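Local atomic coordinates of 3-hydroxyacyl-CoA dehydrogenase (Brucella suis, PDB entry 4O5O), a protein that probably catalyses the NAD-dependent oxidation of 3-hydroxyacyl-CoA to 3-ketoacyl-CoA, as a member of the short-chain dehydrogenase family. Residues E135-N140 / H190-M195; P199-F202 / M206-G209; K31-V34 / K39-L42. All coordinates share one frame; numbering follows the deposited sequence. Where two conformers were deposited one is given.

All three contacts fall within one short-chain dehydrogenase domain, a Rossmann-type fold with a parallel sheet at its core. Along the chain, contact 3 closes first, joining helix 24-35 to strand 39-44; contact 1 then joins the C-terminal part of helix 112-137 to the start of strand 192-199, and contact 2 follows where that strand gives way to helix 205-209. Contacts 1 and 3 both reach the same sheet, their centres about 19 Å apart. The centres of contacts 1 and 2, about 31 Å apart, are bridged by strand 192-199. Contacts 2 and 3 lie about 22 Å apart, centre to centre; the three thus pack helices and a loop around one sheet at well-separated places.

Contact 1 (E135-N140 / H190-M195); sequences EAMAKN and HGIRVM
Ile192 lays its CD1 methyl against the base of the Met137 side chain, with CD1 3.6 Å from Met137 CB. The two side chains cross obliquely, and a second touch lies further out, where Met137 SD comes 3.9 Å from Ile192 CG2. Two branches of the isoleucine are therefore used: CG1, anti to the carbonyl carbon (chi1 -62°), carries CD1 to the helix, while CG2 meets the sulfur. The methionine is extended beyond CG, which carries SD out to Ile192 CG2. Ile151 of the neighbouring strand 149-154 touches both side chains and continues this apolar layer between helix 112-137 and the parallel sheet of the Rossmann-type fold.

Nearer the surface, Ala138 CB lies 3.6 Å from His190 ND1, approaching the imidazole obliquely. A water joins the same two residues: it donates to Ala138 O at 2.8 Å and is hydrogen-bonded to His190 ND1, also at 2.8 Å, lying at the ring edge in its plane. Leu104 of a second subunit packs on both Ala138 and His190. The strand side enters through a Schellman motif that ends helix 167-187: Gly191, at positive phi (68°), is its C-prime residue, with Gly191 N bonded to Ala188 O and Ile192 N to Leu187 O.

No direct hydrogen bond crosses between 135-140 and 190-195, so the chemistry divides into dispersion contacts in the buried Met137-Ile192 layer and a polar link through one water at the partly exposed Ala138-His190 end.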
loop_
_atom_site.group_PDB
_atom_site.type_symbol
_atom_site.label_atom_id
_atom_site.label_comp_id
_atom_site.label_asym_id
_atom_site.label_seq_id
_atom_site.Cartn_x
_atom_site.Cartn_y
_atom_site.Cartn_z
ATOM N N GLU B 135 -17.410 7.369 -22.395
ATOM C CA GLU B 135 -18.697 7.602 -23.022
ATOM C C GLU B 135 -18.724 7.071 -24.460
ATOM O O GLU B 135 -19.693 6.451 -24.900
ATOM C CB GLU B 135 -18.979 9.106 -22.986
ATOM C CG GLU B 135 -20.372 9.446 -23.526
ATOM C CD GLU B 135 -20.676 10.930 -23.494
ATOM O OE1 GLU B 135 -19.762 11.745 -23.731
ATOM O OE2 GLU B 135 -21.843 11.286 -23.205
ATOM N N ALA B 136 -17.654 7.335 -25.199
ATOM C CA ALA B 136 -17.544 6.837 -26.574
ATOM C C ALA B 136 -17.403 5.283 -26.612
ATOM O O ALA B 136 -18.089 4.594 -27.371
ATOM C CB ALA B 136 -16.368 7.527 -27.247
ATOM N N MET B 137 -16.524 4.739 -25.772
ATOM C CA MET B 137 -16.270 3.299 -25.735
ATOM C C MET B 137 -17.534 2.510 -25.409
ATOM O O MET B 137 -17.726 1.395 -25.901
ATOM C CB MET B 137 -15.199 2.971 -24.689
ATOM C CG MET B 137 -13.807 3.397 -25.087
ATOM S SD MET B 137 -12.742 3.285 -23.626
ATOM C CE MET B 137 -11.180 3.828 -24.282
ATOM N N ALA B 138 -18.377 3.088 -24.557
ATOM C CA ALA B 138 -19.579 2.409 -24.092
ATOM C C ALA B 138 -20.514 2.079 -25.266
ATOM O O ALA B 138 -21.370 1.216 -25.112
ATOM C CB ALA B 138 -20.307 3.225 -23.029
ATOM N N LYS B 139 -20.365 2.778 -26.401
ATOM C CA LYS B 139 -21.156 2.541 -27.610
ATOM C C LYS B 139 -20.639 1.403 -28.472
ATOM O O LYS B 139 -21.330 0.937 -29.368
ATOM C CB LYS B 139 -21.209 3.811 -28.447
ATOM C CG LYS B 139 -21.806 4.990 -27.709
ATOM C CD LYS B 139 -21.795 6.229 -28.579
ATOM C CE LYS B 139 -22.297 7.452 -27.831
ATOM N NZ LYS B 139 -22.246 8.645 -28.719
ATOM N N ASN B 140 -19.401 0.990 -28.236
ATOM C CA ASN B 140 -18.777 -0.060 -29.044
ATOM C C ASN B 140 -19.507 -1.384 -28.874
ATOM O O ASN B 140 -20.016 -1.702 -27.802
ATOM C CB ASN B 140 -17.312 -0.281 -28.639
ATOM C CG ASN B 140 -16.413 0.864 -29.015
ATOM O OD1 ASN B 140 -16.702 1.632 -29.939
ATOM N ND2 ASN B 140 -15.298 0.978 -28.327
ATOM N N HIS B 190 -19.829 -1.717 -18.384
ATOM C CA HIS B 190 -19.732 -1.480 -19.816
ATOM C C HIS B 190 -18.628 -2.282 -20.499
ATOM O O HIS B 190 -18.380 -2.105 -21.685
ATOM C CB HIS B 190 -19.419 -0.008 -20.037
ATOM C CG HIS B 190 -20.465 0.913 -19.513
ATOM N ND1 HIS B 190 -21.527 1.335 -20.280
ATOM C CD2 HIS B 190 -20.610 1.500 -18.301
ATOM C CE1 HIS B 190 -22.284 2.143 -19.559
ATOM N NE2 HIS B 190 -21.743 2.264 -18.360
ATOM N N GLY B 191 -17.950 -3.150 -19.758
ATOM C CA GLY B 191 -16.823 -3.896 -20.304
ATOM C C GLY B 191 -15.617 -3.014 -20.621
ATOM O O GLY B 191 -14.883 -3.282 -21.564
ATOM N N ILE B 192 -15.419 -1.943 -19.852
ATOM C CA ILE B 192 -14.293 -1.057 -20.059
ATOM C C ILE B 192 -13.387 -1.227 -18.846
ATOM O O ILE B 192 -13.777 -0.948 -17.720
ATOM C CB ILE B 192 -14.742 0.411 -20.223
ATOM C CG1 ILE B 192 -15.647 0.592 -21.460
ATOM C CG2 ILE B 192 -13.545 1.353 -20.306
ATOM C CD1 ILE B 192 -16.421 1.897 -21.424
ATOM N N ARG B 193 -12.165 -1.681 -19.106
ATOM C CA ARG B 193 -11.144 -1.811 -18.049
ATOM C C ARG B 193 -10.421 -0.498 -17.812
ATOM O O ARG B 193 -10.309 0.340 -18.734
ATOM C CB ARG B 193 -10.134 -2.899 -18.441
ATOM C CG ARG B 193 -10.711 -4.295 -18.408
ATOM C CD ARG B 193 -9.676 -5.371 -18.564
ATOM N NE ARG B 193 -9.115 -5.370 -19.906
ATOM C CZ ARG B 193 -7.832 -5.242 -20.247
ATOM N NH1 ARG B 193 -6.867 -5.096 -19.346
ATOM N NH2 ARG B 193 -7.499 -5.281 -21.517
ATOM N N VAL B 194 -9.924 -0.333 -16.583
ATOM C CA VAL B 194 -9.217 0.867 -16.187
ATOM C C VAL B 194 -8.009 0.425 -15.384
ATOM O O VAL B 194 -8.146 -0.252 -14.350
ATOM C CB VAL B 194 -10.111 1.802 -15.348
ATOM C CG1 VAL B 194 -9.395 3.105 -15.060
ATOM C CG2 VAL B 194 -11.430 2.066 -16.048
ATOM N N MET B 195 -6.833 0.821 -15.883
ATOM C CA MET B 195 -5.551 0.492 -15.286
ATOM C C MET B 195 -4.677 1.708 -15.195
ATOM O O MET B 195 -4.849 2.671 -15.944
ATOM C CB MET B 195 -4.828 -0.529 -16.153
ATOM C CG MET B 195 -5.352 -1.949 -16.013
ATOM S SD MET B 195 -4.945 -2.706 -14.452
ATOM C CE MET B 195 -3.152 -2.598 -14.453
HETATM O O HOH W 1 -22.097 -0.031 -22.671
#

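Contact 2 (P199-F202 / M206-G209); sequences PGIF and MMAG
Met207 CE rests against Ile201 CG2 at 3.6 Å, methyl to methyl, with the two side chains crossing at about a right angle. At the other end of the same methionine, CB lies 3.6 Å from Phe202 O and CG 3.7 Å from that oxygen, so its root packs against a backbone carbonyl and its tip against an aliphatic branch. The torsions account for this span: CG is anti to the backbone N (chi1 180°), and the chain then bends at both chi2 and chi3 (62° and 54°), turning CE back to the isoleucine. No hydrogen bond crosses between 199-202 and 206-209.

In this short-chain dehydrogenase fold, the contact lies where strand 192-199 of the parallel sheet leads through a loop into the short helix 205-209. Leu228 touches both Ile201 and Met207, and Gln215 and Leu218 of helix 212-220 pack on the methionine as well. Phe202 CB points away from 206-209; its side chain touches Leu25 of helix 24-35 and Tyr234 of helix 231-243, and Met246 of a third subunit also packs on it. Within the loop, Gly200 N lies at the ring's edge, in its plane.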
loop_
_atom_site.group_PDB
_atom_site.type_symbol
_atom_site.label_atom_id
_atom_site.label_comp_id
_atom_site.label_asym_id
_atom_site.label_seq_id
_atom_site.Cartn_x
_atom_site.Cartn_y
_atom_site.Cartn_z
ATOM N N PRO B 199 5.128 5.039 -13.501
ATOM C CA PRO B 199 6.521 4.960 -13.917
ATOM C C PRO B 199 7.519 5.474 -12.891
ATOM O O PRO B 199 7.214 6.416 -12.152
ATOM C CB PRO B 199 6.579 5.835 -15.180
ATOM C CG PRO B 199 5.191 6.166 -15.535
ATOM C CD PRO B 199 4.372 6.017 -14.288
ATOM N N GLY B 200 8.719 4.889 -12.904
ATOM C CA GLY B 200 9.872 5.464 -12.240
ATOM C C GLY B 200 10.509 6.525 -13.081
ATOM O O GLY B 200 9.810 7.335 -13.700
ATOM N N ILE B 201 11.839 6.524 -13.106
ATOM C CA ILE B 201 12.567 7.542 -13.802
ATOM C C ILE B 201 12.800 7.104 -15.266
ATOM O O ILE B 201 13.528 6.136 -15.532
ATOM C CB ILE B 201 13.922 7.851 -13.129
ATOM C CG1 ILE B 201 13.754 8.185 -11.646
ATOM C CG2 ILE B 201 14.555 9.030 -13.851
ATOM C CD1 ILE B 201 15.040 8.148 -10.831
ATOM N N PHE B 202 12.188 7.835 -16.206
ATOM C CA PHE B 202 12.316 7.567 -17.630
ATOM C C PHE B 202 13.008 8.707 -18.361
ATOM O O PHE B 202 13.010 9.846 -17.905
ATOM C CB PHE B 202 10.939 7.332 -18.252
ATOM C CG PHE B 202 10.440 5.927 -18.041
ATOM C CD1 PHE B 202 10.067 5.488 -16.794
ATOM C CD2 PHE B 202 10.449 5.020 -19.079
ATOM C CE1 PHE B 202 9.690 4.161 -16.599
ATOM C CE2 PHE B 202 10.095 3.701 -18.894
ATOM C CZ PHE B 202 9.702 3.269 -17.648
ATOM N N MET B 206 12.062 16.336 -20.407
ATOM C CA MET B 206 12.558 17.057 -19.222
ATOM C C MET B 206 13.876 16.469 -18.733
ATOM O O MET B 206 14.845 17.193 -18.494
ATOM C CB MET B 206 11.520 17.016 -18.100
ATOM N N MET B 207 13.912 15.146 -18.617
ATOM C CA MET B 207 15.103 14.451 -18.137
ATOM C C MET B 207 16.296 14.634 -19.059
ATOM O O MET B 207 17.417 14.926 -18.603
ATOM C CB MET B 207 14.783 12.952 -18.044
ATOM C CG MET B 207 15.936 12.097 -17.565
ATOM S SD MET B 207 16.463 12.537 -15.899
ATOM C CE MET B 207 14.869 12.408 -15.055
ATOM N N ALA B 208 16.053 14.451 -20.353
ATOM C CA ALA B 208 17.079 14.619 -21.391
ATOM C C ALA B 208 17.687 16.022 -21.346
ATOM O O ALA B 208 18.860 16.191 -21.658
ATOM C CB ALA B 208 16.476 14.341 -22.761
ATOM N N GLY B 209 16.896 17.017 -20.928
ATOM C CA GLY B 209 17.388 18.399 -20.764
ATOM C C GLY B 209 18.281 18.658 -19.550
ATOM O O GLY B 209 18.994 19.676 -19.502
#

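Contact 3 (K31-V34 / K39-L42)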
loop_
_atom_site.group_PDB
_atom_site.type_symbol
_atom_site.label_atom_id
_atom_site.label_comp_id
_atom_site.label_asym_id
_atom_site.label_seq_id
_atom_site.Cartn_x
_atom_site.Cartn_y
_atom_site.Cartn_z
ATOM N N LYS B 31 3.983 5.265 -31.222
ATOM C CA LYS B 31 4.852 4.480 -32.143
ATOM C C LYS B 31 4.541 2.983 -31.993
ATOM O O LYS B 31 4.384 2.255 -32.983
ATOM C CB LYS B 31 6.326 4.785 -31.877
ATOM C CG LYS B 31 7.321 4.032 -32.744
ATOM C CD LYS B 31 8.775 4.408 -32.447
ATOM C CE LYS B 31 9.762 3.594 -33.306
ATOM N NZ LYS B 31 11.184 4.023 -33.166
ATOM N N MET B 32 4.456 2.516 -30.749
ATOM C CA MET B 32 4.126 1.124 -30.476
ATOM C C MET B 32 2.794 0.726 -31.122
ATOM O O MET B 32 2.695 -0.312 -31.793
ATOM C CB MET B 32 4.055 0.912 -28.961
ATOM C CG MET B 32 3.619 -0.471 -28.498
ATOM S SD MET B 32 1.853 -0.809 -28.537
ATOM C CE MET B 32 1.235 0.352 -27.339
ATOM N N ALA B 33 1.788 1.573 -30.960
ATOM C CA ALA B 33 0.464 1.218 -31.423
ATOM C C ALA B 33 0.411 1.152 -32.959
ATOM O O ALA B 33 -0.130 0.207 -33.528
ATOM C CB ALA B 33 -0.542 2.203 -30.876
ATOM N N VAL B 34 1.001 2.137 -33.625
ATOM C CA VAL B 34 1.034 2.131 -35.088
ATOM C C VAL B 34 1.804 0.904 -35.594
ATOM O O VAL B 34 1.365 0.252 -36.545
ATOM C CB VAL B 34 1.676 3.428 -35.657
ATOM C CG1 VAL B 34 1.961 3.323 -37.158
ATOM C CG2 VAL B 34 0.760 4.618 -35.409
ATOM N N LYS B 39 -4.669 2.264 -35.179
ATOM C CA LYS B 39 -4.793 3.651 -35.589
ATOM C C LYS B 39 -4.563 4.470 -34.329
ATOM O O LYS B 39 -4.910 4.023 -33.235
ATOM C CB LYS B 39 -6.186 3.976 -36.135
ATOM C CG LYS B 39 -6.698 3.052 -37.220
ATOM C CD LYS B 39 -5.770 3.034 -38.414
ATOM C CE LYS B 39 -6.488 2.391 -39.585
ATOM N NZ LYS B 39 -5.542 2.007 -40.659
ATOM N N VAL B 40 -3.990 5.666 -34.483
ATOM C CA VAL B 40 -3.684 6.531 -33.337
ATOM C C VAL B 40 -4.108 7.970 -33.577
ATOM O O VAL B 40 -3.835 8.545 -34.637
ATOM C CB VAL B 40 -2.186 6.575 -33.001
ATOM C CG1 VAL B 40 -1.949 7.467 -31.790
ATOM C CG2 VAL B 40 -1.644 5.181 -32.746
ATOM N N VAL B 41 -4.766 8.538 -32.570
ATOM C CA VAL B 41 -5.075 9.936 -32.541
ATOM C C VAL B 41 -4.200 10.522 -31.436
ATOM O O VAL B 41 -4.423 10.261 -30.243
ATOM C CB VAL B 41 -6.576 10.205 -32.329
ATOM C CG1 VAL B 41 -6.843 11.703 -32.322
ATOM C CG2 VAL B 41 -7.382 9.551 -33.444
ATOM N N LEU B 42 -3.188 11.274 -31.865
ATOM C CA LEU B 42 -2.266 11.957 -30.964
ATOM C C LEU B 42 -2.867 13.276 -30.496
ATOM O O LEU B 42 -3.323 14.082 -31.316
ATOM C CB LEU B 42 -0.941 12.251 -31.684
ATOM C CG LEU B 42 -0.023 11.070 -32.041
ATOM C CD1 LEU B 42 -0.483 10.368 -33.297
ATOM C CD2 LEU B 42 1.394 11.597 -32.277
#
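The last turn or so of helix 24-35 packs beside the start of strand 39-44, with the closest CA pair across the two segments, Val34 and Lys39, 6.0 Å apart. Strand 15-19, helix 24-35 and strand 39-44 form a beta-alpha-beta unit of the Rossmann-type fold, and this contact is where its helix packs on its second strand. A glycine-rich turn of the TGxxxGxG type, leading from strand 15-19 into that helix, probably serves the cofactor, as in related short-chain dehydrogenases.

Val40 supplies the strand's side of the touch. It was modelled in two conformers, and its contacts and torsion hold for the one described here. CG1 is anti to the backbone N (chi1 -179°), which leaves CG2 beside that nitrogen as the methyl turned to the helix. CB of Ala33 and CB of Val40 both point toward the opposite segment, and Ala33 CB lies 3.7 Å from Val40 CG2.

The packing is wholly apolar, with no hydrogen bond between 31-34 and 39-42. Strand 15-19 backs it from within the sheet, Phe16 touching Ala33 and Ile18 touching Val40. Main-chain bonds place Val40 as well, pairing it with Ser60 and Arg62 on the side of strand 61-65, while Lys39 and Val41 pair with Phe16.

The two valines cross at about a right angle and meet through one methyl each, Val34 CG2 lying 3.6 Å from Val40 CG2.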